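Local coordinates for thylakoid lumenal 15 kDa protein 1, chloroplastic (Arabidopsis thaliana, PDB 3N90), which is of unknown function but folds as a pentapeptide-repeat right-handed quadrilateral beta helix in the chloroplast thylakoid lumen, at residues A[57-62]-A[75-80]. The protein carries 2 engineered substitutions. Sequence-based numbering, arbitrary orientation.
Sequences DLTGAD and LANVTK
Thr59 lies beside Thr79, and Asp57 beside Asn77, at equivalent places on successive coils, with Thr59 OG1 3.1 Å from Thr79 OG1. Two backbone bonds join the coils: Leu58 N gives its hydrogen to Asn77 O at 2.7 Å, and Gly60 N reaches Thr79 O at 3.0 Å. Beside the second, Gly60 CA points a hydrogen at Lys80 O, 3.1 Å away. Asp57 and Asn77 run side by side in the same direction, carboxylate and amide planes only 5° apart. From Asn77 CB, which lies 3.6 Å from Asp57 OD1, the side chain extends with CG anti to the backbone N (chi1 -176°); CG faces both Thr59 OG1 and that carboxylate oxygen, and ND2 ends 3.2 Å from Thr59 OG1, too badly angled for a hydrogen bond. Asp57 OD1 is instead gripped within its own coil, by the Thr59 hydroxyl on its syn lone pair (2.7 Å) and by Thr59 N from above the carboxylate plane, which makes an Asx turn. Asn77 OD1 closes a similar turn onto Thr79 N, though its position is less certain. The two grips, with a salt bridge from Arg39 to Asp57 OD2, limit rotation of the carboxylate. On the buried side, Leu58 CD1 meets Val78 CG2 loosely at 4.4 Å. Leu58 to Ala61 forms a type II turn, with Gly60 at positive phi. Such stacking of equivalent residues on consecutive coils, with buried Leu58 and Val78 inside and polar neighbours outside, is characteristic of the right-handed quadrilateral beta helix of pentapeptide-repeat proteins.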
# COMPACT_ATOMS: atom_id res chain seq x y z
N ASP A 57 2.40 -1.75 -10.51
CA ASP A 57 1.13 -1.12 -10.87
C ASP A 57 0.04 -1.71 -10.02
O ASP A 57 -0.34 -2.88 -10.17
CB ASP A 57 0.83 -1.33 -12.37
CG ASP A 57 -0.47 -0.66 -12.81
OD1 ASP A 57 -1.15 -0.01 -11.99
OD2 ASP A 57 -0.81 -0.78 -14.02
N LEU A 58 -0.45 -0.90 -9.09
CA LEU A 58 -1.44 -1.38 -8.12
C LEU A 58 -2.86 -0.91 -8.44
O LEU A 58 -3.76 -1.01 -7.59
CB LEU A 58 -1.02 -0.96 -6.68
CG LEU A 58 0.05 -1.89 -6.08
CD1 LEU A 58 0.91 -1.20 -5.02
CD2 LEU A 58 -0.62 -3.17 -5.49
N THR A 59 -3.06 -0.39 -9.64
CA THR A 59 -4.30 0.30 -9.95
C THR A 59 -5.52 -0.53 -9.55
O THR A 59 -5.64 -1.70 -9.95
CB THR A 59 -4.37 0.63 -11.47
OG1 THR A 59 -3.33 1.55 -11.80
CG2 THR A 59 -5.74 1.26 -11.78
N GLY A 60 -6.40 0.04 -8.72
CA GLY A 60 -7.62 -0.68 -8.30
C GLY A 60 -7.49 -1.83 -7.31
O GLY A 60 -8.47 -2.55 -7.04
N ALA A 61 -6.28 -2.00 -6.78
CA ALA A 61 -6.02 -3.08 -5.83
C ALA A 61 -6.74 -2.80 -4.51
O ALA A 61 -6.99 -1.64 -4.17
CB ALA A 61 -4.54 -3.26 -5.60
N ASP A 62 -7.04 -3.86 -3.77
CA ASP A 62 -7.53 -3.76 -2.39
C ASP A 62 -6.40 -4.00 -1.37
O ASP A 62 -5.95 -5.13 -1.18
CB ASP A 62 -8.69 -4.73 -2.17
CG ASP A 62 -9.47 -4.44 -0.87
OD1 ASP A 62 -9.02 -3.57 -0.08
OD2 ASP A 62 -10.51 -5.11 -0.65
N LEU A 75 7.73 4.94 -6.79
CA LEU A 75 7.46 4.84 -8.26
C LEU A 75 6.22 4.02 -8.60
O LEU A 75 5.93 3.83 -9.79
CB LEU A 75 8.65 4.25 -9.04
CG LEU A 75 10.06 4.81 -8.79
CD1 LEU A 75 11.03 4.40 -9.87
CD2 LEU A 75 9.97 6.30 -8.71
N ALA A 76 5.52 3.51 -7.60
CA ALA A 76 4.34 2.69 -7.85
C ALA A 76 3.16 3.53 -8.34
O ALA A 76 3.00 4.72 -7.98
CB ALA A 76 3.93 1.88 -6.57
N ASN A 77 2.34 2.87 -9.14
CA ASN A 77 1.03 3.39 -9.52
C ASN A 77 0.02 2.88 -8.49
O ASN A 77 -0.37 1.72 -8.51
CB ASN A 77 0.70 2.93 -10.95
CG ASN A 77 -0.59 3.50 -11.46
OD1 ASN A 77 -1.36 4.07 -10.69
ND2 ASN A 77 -0.83 3.35 -12.77
N VAL A 78 -0.37 3.75 -7.58
CA VAL A 78 -1.30 3.41 -6.51
C VAL A 78 -2.61 4.16 -6.72
O VAL A 78 -3.18 4.73 -5.79
CB VAL A 78 -0.63 3.67 -5.12
CG1 VAL A 78 -1.36 2.87 -4.02
CG2 VAL A 78 0.81 3.19 -5.16
N THR A 79 -3.07 4.18 -7.97
CA THR A 79 -4.29 4.90 -8.30
C THR A 79 -5.51 4.05 -8.00
O THR A 79 -5.53 2.85 -8.27
CB THR A 79 -4.33 5.38 -9.79
OG1 THR A 79 -4.35 4.24 -10.63
CG2 THR A 79 -3.12 6.21 -10.16
N LYS A 80 -6.55 4.66 -7.42
CA LYS A 80 -7.83 3.94 -7.18
C LYS A 80 -7.70 2.68 -6.32
O LYS A 80 -8.45 1.71 -6.47
CB LYS A 80 -8.54 3.65 -8.51
CG LYS A 80 -8.98 4.88 -9.28
CD LYS A 80 -9.75 4.49 -10.56
CE LYS A 80 -9.89 5.67 -11.51
NZ LYS A 80 -10.98 6.60 -11.05